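Local coordinates for protection of telomeres protein 1 (Schizosaccharomyces pombe, PDB 7CUI) that binds single-stranded telomeric DNA of the sequence GGTTAC, protects the 3' overhang and regulates telomerase, this chain being its C-terminal part, at residues T19-A27 against W191-V199; I134-H145 against A155-F164. All coordinates share one frame; numbering follows the deposited sequence.

Interaction 1 (T19-A27 against W191-V199); sequences TAHVINEPA and WRGFGTKIV
Val22 to Asn24 runs antiparallel to Thr196 to Ile198, the axes of the two short strands approaching to 4.7 Å at 154°, with Ile23 and Lys197 as the hydrogen-bonded pair between two non-hydrogen-bonded ones, Val22 with Ile198 and Asn24 with Thr196. Ile23 N donates to Lys197 O at 2.9 Å, and Lys197 N returns a bond to Ile23 O at 2.8 Å. Outside this pair the ladder continues from Val199 N to His21 O and from Glu25 N to Gly195 O.

On the face carrying Val22, Thr196 and Ile198, the CG1 methyl of Val22 meets CG2 of Thr196 at 3.6 Å. The Thr196 hydroxyl turns back within its own strand, OG1 donating to Phe194 O at 2.7 Å. A glycine in place of Thr196 would probably leave Phe194 O without this donor and open a gap beside Val22 CG1. Leu106 and Ile134 from two helices cover this side.

On the opposite face, Ile23 and Lys197 lie side by side, pointing the same way. With CG set between backbone N and carbonyl carbon (chi1 62°), the lysine chain passes Ile23 CB at 4.1 Å from that CG, then bends so that NZ stops 4.2 Å from Glu25 OE1, too far for a salt bridge. Ile23 CD1 also reaches Val199 CG2, at 3.9 Å.

The edge strand is thus held chiefly by main-chain bonds, with a mixed inner face, where methyl groups pack and the Thr196 hydroxyl is spent on Phe194 O, and an outer face where aliphatic contacts give way to loosely matched charges.

Interaction 2 (I134-H145 against A155-F164); sequences IWGNLEERIQHH and AAEDVETPWF. With SO4 (sulfate ion), chain E.
Asp158 is gripped through one oxygen by two basic side chains of helix 138-148. Arg141 NE donates to Asp158 OD2 at 3.0 Å in a nearly straight salt-bridge bond (170°), the oxygen lying in the guanidinium plane, and NH1 adds a weak bond to the same atom. His145 NE2 reaches Asp158 OD2 at 2.8 Å from the other face of the carboxylate, on its syn side, whereas the arginine comes on the anti side. Because His145 ND1 is bonded to Glu150, the ring lies between two carboxylates, which probably favours its protonated form. The arginine chain bends at chi2 and chi3 to bring NE to the aspartate. Its NH1 also donates to sulfate O2 at 3.2 Å, an ion probably from the crystallisation liquor, while NH2 sits over the centre of the His144 ring.

Apolar contacts fill the space beneath. Ala155 is a knob in a hole formed by Leu138, Arg141, Ile142 and His145, its CB 3.4 Å from Ile142 CG1 and 3.8 Å from Leu138 CD2. Val159 lays CG1 on the aliphatic part of Arg141, 3.6 Å from CG. Thr161 turns its CG2 methyl to Leu138 CG at 3.9 Å, and its hydroxyl bonds instead to Val57 O.

One water joins the backbones, accepting from Asn137 N and donating to Glu160 O as well as to Asn137 OD1. Further along, Pro162 CG rests 3.4 Å from Ile134 O.

The contact folds the 155-164 connection over helix 138-148 and the end of helix 121-135. Trp135 stacks on Phe60 of strand 49-73, and the connection runs on into strand 163-171, where Phe164 bonds through its backbone to Val55.

How the interactions relate
From the N terminus, strand 22-24 pairs only with the last strand of the chain, 190-198: interaction 1 closes a loop of 163 residues that holds most of the domain, bringing both termini together on the mixed sheet. Interaction 2 lies wholly within that loop and closes a far shorter one of nine residues, joining helix 138-148 to the connection that enters strand 163-171. The two contacts do not cross, but they touch. Thr19 N probably bonds to Trp163 O, and the CG2 methyl of Ile134 packs against Val22 and Ile198. Since strands 163-171 and 190-198 are neighbours, the sheet links these helices to the paired chain ends.

Interaction 1 (T19-A27 against W191-V199)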
loop_
_atom_site.group_PDB
_atom_site.type_symbol
_atom_site.label_atom_id
_atom_site.label_comp_id
_atom_site.label_asym_id
_atom_site.label_seq_id
_atom_site.Cartn_x
_atom_site.Cartn_y
_atom_site.Cartn_z
ATOM N N THR A 19 -1.487 -5.026 15.852
ATOM C CA THR A 19 -1.384 -6.473 15.719
ATOM C C THR A 19 0.053 -6.914 15.977
ATOM O O THR A 19 1.003 -6.217 15.617
ATOM C CB THR A 19 -1.693 -6.985 14.301
ATOM O OG1 THR A 19 -2.168 -5.969 13.417
ATOM C CG2 THR A 19 -2.631 -8.172 14.298
ATOM N N ALA A 20 0.183 -8.102 16.575
ATOM C CA ALA A 20 1.457 -8.792 16.651
ATOM C C ALA A 20 1.897 -9.218 15.246
ATOM O O ALA A 20 3.061 -9.569 15.047
ATOM C CB ALA A 20 1.333 -9.967 17.590
ATOM N N HIS A 21 0.970 -9.147 14.274
ATOM C CA HIS A 21 1.183 -9.722 12.951
ATOM C C HIS A 21 1.904 -8.762 12.002
ATOM O O HIS A 21 2.167 -9.125 10.858
ATOM C CB HIS A 21 -0.123 -10.234 12.330
ATOM C CG HIS A 21 -0.674 -11.459 12.984
ATOM N ND1 HIS A 21 -1.933 -11.481 13.557
ATOM C CD2 HIS A 21 -0.159 -12.695 13.150
ATOM C CE1 HIS A 21 -2.168 -12.677 14.053
ATOM N NE2 HIS A 21 -1.094 -13.438 13.817
ATOM N N VAL A 22 2.213 -7.544 12.466
ATOM C CA VAL A 22 2.951 -6.605 11.636
ATOM C C VAL A 22 4.117 -6.039 12.438
ATOM O O VAL A 22 3.916 -5.411 13.474
ATOM C CB VAL A 22 2.041 -5.498 11.064
ATOM C CG1 VAL A 22 2.836 -4.432 10.327
ATOM C CG2 VAL A 22 0.948 -6.061 10.168
ATOM N N ILE A 23 5.334 -6.290 11.941
ATOM C CA ILE A 23 6.575 -5.788 12.512
ATOM C C ILE A 23 7.114 -4.679 11.607
ATOM O O ILE A 23 6.937 -4.713 10.393
ATOM C CB ILE A 23 7.586 -6.941 12.683
ATOM C CG1 ILE A 23 7.283 -7.775 13.929
ATOM C CG2 ILE A 23 9.020 -6.437 12.684
ATOM C CD1 ILE A 23 8.166 -8.997 14.084
ATOM N N ASN A 24 7.785 -3.698 12.215
ATOM C CA ASN A 24 8.421 -2.614 11.488
ATOM C C ASN A 24 9.940 -2.728 11.621
ATOM O O ASN A 24 10.444 -3.363 12.547
ATOM C CB ASN A 24 7.898 -1.257 11.959
ATOM C CG ASN A 24 6.430 -1.060 11.650
ATOM O OD1 ASN A 24 6.078 -0.579 10.575
ATOM N ND2 ASN A 24 5.565 -1.429 12.583
ATOM N N GLU A 25 10.657 -2.109 10.675
ATOM C CA GLU A 25 12.110 -2.067 10.670
ATOM C C GLU A 25 12.573 -1.064 11.722
ATOM O O GLU A 25 11.865 -0.099 11.992
ATOM C CB GLU A 25 12.606 -1.631 9.289
ATOM C CG GLU A 25 13.698 -2.521 8.721
ATOM C CD GLU A 25 13.325 -3.987 8.552
ATOM O OE1 GLU A 25 12.136 -4.273 8.295
ATOM O OE2 GLU A 25 14.226 -4.842 8.683
ATOM N N PRO A 26 13.758 -1.258 12.352
ATOM C CA PRO A 26 14.289 -0.274 13.299
ATOM C C PRO A 26 14.493 1.080 12.620
ATOM O O PRO A 26 15.184 1.171 11.605
ATOM C CB PRO A 26 15.632 -0.878 13.747
ATOM C CG PRO A 26 15.503 -2.359 13.450
ATOM C CD PRO A 26 14.629 -2.438 12.215
ATOM N N ALA A 27 13.859 2.120 13.181
ATOM C CA ALA A 27 13.909 3.466 12.628
ATOM C C ALA A 27 13.645 4.510 13.713
ATOM O O ALA A 27 12.963 4.234 14.701
ATOM C CB ALA A 27 12.923 3.596 11.492
ATOM N N TRP A 191 2.822 8.321 -2.229
ATOM C CA TRP A 191 3.370 7.727 -1.020
ATOM C C TRP A 191 3.633 6.242 -1.241
ATOM O O TRP A 191 2.827 5.547 -1.855
ATOM C CB TRP A 191 2.432 7.932 0.171
ATOM C CG TRP A 191 2.266 9.371 0.540
ATOM C CD1 TRP A 191 2.963 10.066 1.485
ATOM C CD2 TRP A 191 1.350 10.301 -0.059
ATOM N NE1 TRP A 191 2.537 11.366 1.520
ATOM C CE2 TRP A 191 1.547 11.541 0.587
ATOM C CE3 TRP A 191 0.385 10.210 -1.069
ATOM C CZ2 TRP A 191 0.809 12.676 0.252
ATOM C CZ3 TRP A 191 -0.343 11.332 -1.401
ATOM C CH2 TRP A 191 -0.133 12.548 -0.746
ATOM N N ARG A 192 4.751 5.765 -0.687
ATOM C CA ARG A 192 5.177 4.389 -0.861
ATOM C C ARG A 192 5.487 3.764 0.496
ATOM O O ARG A 192 6.316 4.279 1.243
ATOM C CB ARG A 192 6.399 4.351 -1.781
ATOM C CG ARG A 192 6.069 4.007 -3.225
ATOM C CD ARG A 192 6.729 2.695 -3.582
ATOM N NE ARG A 192 7.840 2.892 -4.499
ATOM C CZ ARG A 192 8.962 2.179 -4.511
ATOM N NH1 ARG A 192 9.163 1.222 -3.621
ATOM N NH2 ARG A 192 9.890 2.441 -5.411
ATOM N N GLY A 193 4.819 2.644 0.799
ATOM C CA GLY A 193 5.097 1.897 2.014
ATOM C C GLY A 193 6.482 1.260 1.971
ATOM O O GLY A 193 6.993 0.969 0.889
ATOM N N PHE A 194 7.077 1.056 3.154
ATOM C CA PHE A 194 8.344 0.352 3.275
ATOM C C PHE A 194 8.611 0.001 4.739
ATOM O O PHE A 194 7.932 0.499 5.636
ATOM C CB PHE A 194 9.490 1.202 2.716
ATOM C CG PHE A 194 9.888 2.362 3.594
ATOM C CD1 PHE A 194 9.202 3.566 3.534
ATOM C CD2 PHE A 194 10.944 2.243 4.488
ATOM C CE1 PHE A 194 9.569 4.629 4.344
ATOM C CE2 PHE A 194 11.308 3.303 5.302
ATOM C CZ PHE A 194 10.621 4.496 5.227
ATOM N N GLY A 195 9.621 -0.852 4.957
ATOM C CA GLY A 195 10.119 -1.188 6.283
ATOM C C GLY A 195 9.040 -1.788 7.181
ATOM O O GLY A 195 8.989 -1.509 8.378
ATOM N N THR A 196 8.178 -2.614 6.585
ATOM C CA THR A 196 7.004 -3.139 7.260
ATOM C C THR A 196 6.770 -4.565 6.776
ATOM O O THR A 196 6.636 -4.781 5.575
ATOM C CB THR A 196 5.782 -2.261 6.948
ATOM O OG1 THR A 196 6.130 -0.892 7.158
ATOM C CG2 THR A 196 4.557 -2.611 7.765
ATOM N N LYS A 197 6.728 -5.529 7.707
ATOM C CA LYS A 197 6.599 -6.927 7.322
ATOM C C LYS A 197 5.465 -7.605 8.093
ATOM O O LYS A 197 5.268 -7.335 9.275
ATOM C CB LYS A 197 7.940 -7.668 7.405
ATOM C CG LYS A 197 8.589 -7.744 8.778
ATOM C CD LYS A 197 9.694 -8.785 8.871
ATOM C CE LYS A 197 11.086 -8.241 8.623
ATOM N NZ LYS A 197 11.419 -8.245 7.180
ATOM N N ILE A 198 4.715 -8.472 7.394
ATOM C CA ILE A 198 3.683 -9.306 7.992
ATOM C C ILE A 198 4.355 -10.541 8.584
ATOM O O ILE A 198 5.216 -11.144 7.951
ATOM C CB ILE A 198 2.584 -9.680 6.970
ATOM C CG1 ILE A 198 1.911 -8.444 6.366
ATOM C CG2 ILE A 198 1.554 -10.619 7.587
ATOM C CD1 ILE A 198 1.044 -8.737 5.159
ATOM N N VAL A 199 3.943 -10.909 9.802
ATOM C CA VAL A 199 4.617 -11.946 10.565
ATOM C C VAL A 199 3.584 -12.864 11.232
ATOM O O VAL A 199 2.380 -12.632 11.009
ATOM C CB VAL A 199 5.579 -11.321 11.594
ATOM C CG1 VAL A 199 5.873 -12.267 12.745
ATOM C CG2 VAL A 199 6.866 -10.855 10.934
#

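Interaction 2 (I134-H145 against A155-F164)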
loop_
_atom_site.group_PDB
_atom_site.type_symbol
_atom_site.label_atom_id
_atom_site.label_comp_id
_atom_site.label_asym_id
_atom_site.label_seq_id
_atom_site.Cartn_x
_atom_site.Cartn_y
_atom_site.Cartn_z
ATOM N N ILE A 134 -3.473 -8.202 7.675
ATOM C CA ILE A 134 -3.397 -6.743 7.712
ATOM C C ILE A 134 -4.757 -6.086 7.472
ATOM O O ILE A 134 -4.949 -4.944 7.886
ATOM C CB ILE A 134 -2.319 -6.154 6.772
ATOM C CG1 ILE A 134 -2.601 -6.453 5.298
ATOM C CG2 ILE A 134 -0.925 -6.591 7.185
ATOM C CD1 ILE A 134 -1.836 -5.571 4.334
ATOM N N TRP A 135 -5.690 -6.772 6.795
ATOM C CA TRP A 135 -6.968 -6.137 6.493
ATOM C C TRP A 135 -8.181 -6.999 6.867
ATOM O O TRP A 135 -9.304 -6.673 6.479
ATOM C CB TRP A 135 -7.023 -5.656 5.033
ATOM C CG TRP A 135 -6.985 -6.732 3.985
ATOM C CD1 TRP A 135 -7.475 -8.005 4.071
ATOM C CD2 TRP A 135 -6.446 -6.603 2.654
ATOM N NE1 TRP A 135 -7.269 -8.673 2.893
ATOM C CE2 TRP A 135 -6.632 -7.843 2.006
ATOM C CE3 TRP A 135 -5.823 -5.565 1.951
ATOM C CZ2 TRP A 135 -6.214 -8.070 0.691
ATOM C CZ3 TRP A 135 -5.400 -5.789 0.658
ATOM C CH2 TRP A 135 -5.605 -7.023 0.033
ATOM N N GLY A 136 -7.965 -8.095 7.606
ATOM C CA GLY A 136 -9.064 -8.930 8.072
ATOM C C GLY A 136 -10.033 -9.307 6.953
ATOM O O GLY A 136 -9.613 -9.800 5.894
ATOM N N ASN A 137 -11.327 -9.039 7.189
ATOM C CA ASN A 137 -12.382 -9.462 6.276
ATOM C C ASN A 137 -12.678 -8.414 5.202
ATOM O O ASN A 137 -13.703 -8.511 4.530
ATOM C CB ASN A 137 -13.675 -9.842 7.001
ATOM C CG ASN A 137 -13.484 -10.965 7.995
ATOM O OD1 ASN A 137 -13.284 -10.715 9.182
ATOM N ND2 ASN A 137 -13.516 -12.195 7.523
ATOM N N LEU A 138 -11.768 -7.447 5.012
ATOM C CA LEU A 138 -11.971 -6.360 4.062
ATOM C C LEU A 138 -12.152 -6.890 2.634
ATOM O O LEU A 138 -13.079 -6.474 1.936
ATOM C CB LEU A 138 -10.775 -5.407 4.148
ATOM C CG LEU A 138 -11.039 -3.910 3.951
ATOM C CD1 LEU A 138 -10.054 -3.340 2.939
ATOM C CD2 LEU A 138 -12.477 -3.594 3.564
ATOM N N GLU A 139 -11.262 -7.794 2.200
ATOM C CA GLU A 139 -11.256 -8.271 0.825
ATOM C C GLU A 139 -12.552 -9.029 0.544
ATOM O O GLU A 139 -13.167 -8.846 -0.511
ATOM C CB GLU A 139 -10.015 -9.129 0.565
ATOM C CG GLU A 139 -9.860 -9.587 -0.877
ATOM C CD GLU A 139 -10.566 -10.871 -1.287
ATOM O OE1 GLU A 139 -10.935 -11.672 -0.391
ATOM O OE2 GLU A 139 -10.748 -11.073 -2.517
ATOM N N GLU A 140 -12.954 -9.862 1.516
ATOM C CA GLU A 140 -14.147 -10.688 1.428
ATOM C C GLU A 140 -15.365 -9.801 1.203
ATOM O O GLU A 140 -16.226 -10.110 0.380
ATOM C CB GLU A 140 -14.361 -11.454 2.731
ATOM C CG GLU A 140 -13.557 -12.731 2.820
ATOM C CD GLU A 140 -13.569 -13.437 4.167
ATOM O OE1 GLU A 140 -14.401 -13.072 5.043
ATOM O OE2 GLU A 140 -12.744 -14.363 4.349
ATOM N N ARG A 141 -15.410 -8.698 1.956
ATOM C CA ARG A 141 -16.544 -7.790 1.954
ATOM C C ARG A 141 -16.528 -6.963 0.672
ATOM O O ARG A 141 -17.578 -6.689 0.094
ATOM C CB ARG A 141 -16.516 -6.893 3.195
ATOM C CG ARG A 141 -17.144 -7.506 4.450
ATOM C CD ARG A 141 -18.329 -8.446 4.334
ATOM N NE ARG A 141 -19.636 -7.810 4.145
ATOM C CZ ARG A 141 -20.803 -8.449 3.939
ATOM N NH1 ARG A 141 -21.959 -7.744 3.883
ATOM N NH2 ARG A 141 -20.818 -9.769 3.829
ATOM N N ILE A 142 -15.327 -6.565 0.239
ATOM C CA ILE A 142 -15.198 -5.801 -0.989
ATOM C C ILE A 142 -15.707 -6.648 -2.156
ATOM O O ILE A 142 -16.470 -6.153 -2.985
ATOM C CB ILE A 142 -13.760 -5.280 -1.187
ATOM C CG1 ILE A 142 -13.509 -4.025 -0.345
ATOM C CG2 ILE A 142 -13.467 -5.038 -2.663
ATOM C CD1 ILE A 142 -12.099 -3.499 -0.405
ATOM N N GLN A 143 -15.315 -7.930 -2.191
ATOM C CA GLN A 143 -15.777 -8.826 -3.241
ATOM C C GLN A 143 -17.274 -9.100 -3.098
ATOM O O GLN A 143 -17.979 -9.271 -4.094
ATOM C CB GLN A 143 -14.992 -10.137 -3.227
ATOM C CG GLN A 143 -13.538 -9.977 -3.645
ATOM C CD GLN A 143 -13.364 -9.210 -4.935
ATOM O OE1 GLN A 143 -12.432 -8.425 -5.083
ATOM N NE2 GLN A 143 -14.250 -9.439 -5.893
ATOM N N HIS A 144 -17.749 -9.148 -1.849
ATOM C CA HIS A 144 -19.159 -9.354 -1.577
ATOM C C HIS A 144 -19.973 -8.240 -2.229
ATOM O O HIS A 144 -21.007 -8.503 -2.840
ATOM C CB HIS A 144 -19.416 -9.450 -0.067
ATOM C CG HIS A 144 -20.866 -9.357 0.275
ATOM N ND1 HIS A 144 -21.712 -10.454 0.226
ATOM C CD2 HIS A 144 -21.637 -8.300 0.614
ATOM C CE1 HIS A 144 -22.935 -10.078 0.540
ATOM N NE2 HIS A 144 -22.917 -8.759 0.781
ATOM N N HIS A 145 -19.498 -6.996 -2.099
ATOM C CA HIS A 145 -20.248 -5.853 -2.599
ATOM C C HIS A 145 -20.209 -5.795 -4.126
ATOM O O HIS A 145 -21.216 -5.483 -4.765
ATOM C CB HIS A 145 -19.786 -4.550 -1.937
ATOM C CG HIS A 145 -20.225 -4.426 -0.517
ATOM N ND1 HIS A 145 -21.560 -4.366 -0.154
ATOM C CD2 HIS A 145 -19.520 -4.349 0.634
ATOM C CE1 HIS A 145 -21.656 -4.255 1.157
ATOM N NE2 HIS A 145 -20.416 -4.241 1.663
ATOM N N ALA A 155 -17.517 -1.611 2.197
ATOM C CA ALA A 155 -16.880 -2.704 2.914
ATOM C C ALA A 155 -16.214 -2.220 4.202
ATOM O O ALA A 155 -16.287 -2.903 5.221
ATOM C CB ALA A 155 -15.888 -3.389 2.017
ATOM N N ALA A 156 -15.566 -1.049 4.146
ATOM C CA ALA A 156 -14.779 -0.526 5.257
ATOM C C ALA A 156 -15.602 -0.436 6.543
ATOM O O ALA A 156 -15.066 -0.633 7.632
ATOM C CB ALA A 156 -14.192 0.821 4.906
ATOM N N GLU A 157 -16.898 -0.130 6.422
ATOM C CA GLU A 157 -17.710 0.119 7.600
ATOM C C GLU A 157 -18.411 -1.160 8.059
ATOM O O GLU A 157 -18.989 -1.198 9.143
ATOM C CB GLU A 157 -18.633 1.315 7.372
ATOM C CG GLU A 157 -19.778 1.034 6.419
ATOM C CD GLU A 157 -20.407 2.280 5.817
ATOM O OE1 GLU A 157 -19.723 3.331 5.778
ATOM O OE2 GLU A 157 -21.577 2.199 5.385
ATOM N N ASP A 158 -18.331 -2.212 7.239
ATOM C CA ASP A 158 -18.885 -3.510 7.584
ATOM C C ASP A 158 -18.027 -4.199 8.643
ATOM O O ASP A 158 -18.556 -4.958 9.454
ATOM C CB ASP A 158 -18.930 -4.448 6.374
ATOM C CG ASP A 158 -20.012 -4.156 5.346
ATOM O OD1 ASP A 158 -20.815 -3.229 5.569
ATOM O OD2 ASP A 158 -20.042 -4.877 4.322
ATOM N N VAL A 159 -16.710 -3.945 8.617
ATOM C CA VAL A 159 -15.756 -4.775 9.338
ATOM C C VAL A 159 -14.753 -3.916 10.105
ATOM O O VAL A 159 -14.504 -2.763 9.755
ATOM C CB VAL A 159 -15.021 -5.739 8.386
ATOM C CG1 VAL A 159 -15.963 -6.782 7.803
ATOM C CG2 VAL A 159 -14.271 -5.004 7.285
ATOM N N GLU A 160 -14.170 -4.524 11.144
ATOM C CA GLU A 160 -13.032 -3.967 11.852
ATOM C C GLU A 160 -11.758 -4.565 11.274
ATOM O O GLU A 160 -11.552 -5.774 11.342
ATOM C CB GLU A 160 -13.092 -4.352 13.325
ATOM C CG GLU A 160 -13.850 -3.361 14.162
ATOM C CD GLU A 160 -13.884 -3.724 15.631
ATOM O OE1 GLU A 160 -14.403 -2.910 16.419
ATOM O OE2 GLU A 160 -13.397 -4.820 15.973
ATOM N N THR A 161 -10.905 -3.696 10.733
ATOM C CA THR A 161 -9.618 -4.099 10.200
ATOM C C THR A 161 -8.539 -3.769 11.231
ATOM O O THR A 161 -8.668 -2.788 11.963
ATOM C CB THR A 161 -9.412 -3.457 8.825
ATOM O OG1 THR A 161 -9.470 -2.039 8.998
ATOM C CG2 THR A 161 -10.465 -3.886 7.822
ATOM N N PRO A 162 -7.462 -4.584 11.358
ATOM C CA PRO A 162 -6.454 -4.367 12.397
ATOM C C PRO A 162 -5.649 -3.079 12.252
ATOM O O PRO A 162 -5.609 -2.483 11.178
ATOM C CB PRO A 162 -5.537 -5.598 12.309
ATOM C CG PRO A 162 -5.778 -6.176 10.932
ATOM C CD PRO A 162 -7.188 -5.786 10.548
ATOM N N TRP A 163 -5.024 -2.670 13.366
ATOM C CA TRP A 163 -4.168 -1.498 13.466
ATOM C C TRP A 163 -2.706 -1.923 13.413
ATOM O O TRP A 163 -2.335 -2.932 14.015
ATOM C CB TRP A 163 -4.432 -0.758 14.783
ATOM C CG TRP A 163 -5.722 -0.007 14.807
ATOM C CD1 TRP A 163 -6.923 -0.462 15.259
ATOM C CD2 TRP A 163 -5.944 1.339 14.347
ATOM N NE1 TRP A 163 -7.878 0.508 15.123
ATOM C CE2 TRP A 163 -7.309 1.624 14.568
ATOM C CE3 TRP A 163 -5.130 2.333 13.783
ATOM C CZ2 TRP A 163 -7.871 2.859 14.238
ATOM C CZ3 TRP A 163 -5.688 3.551 13.455
ATOM C CH2 TRP A 163 -7.041 3.809 13.682
ATOM N N PHE A 164 -1.884 -1.122 12.720
ATOM C CA PHE A 164 -0.457 -1.383 12.617
ATOM C C PHE A 164 0.279 -0.085 12.294
ATOM O O PHE A 164 -0.318 0.860 11.776
ATOM C CB PHE A 164 -0.164 -2.489 11.595
ATOM C CG PHE A 164 -0.632 -2.203 10.189
ATOM C CD1 PHE A 164 -1.924 -2.521 9.788
ATOM C CD2 PHE A 164 0.213 -1.603 9.264
ATOM C CE1 PHE A 164 -2.363 -2.245 8.501
ATOM C CE2 PHE A 164 -0.222 -1.336 7.972
ATOM C CZ PHE A 164 -1.508 -1.660 7.590
HETATM S S SO4 E . -25.164 -7.878 4.539
HETATM O O1 SO4 E . -25.263 -6.982 3.418
HETATM O O2 SO4 E . -24.791 -9.187 4.069
HETATM O O3 SO4 E . -24.167 -7.392 5.459
HETATM O O4 SO4 E . -26.433 -7.951 5.210
HETATM O O HOH W 1 -12.115 -8.023 9.746
#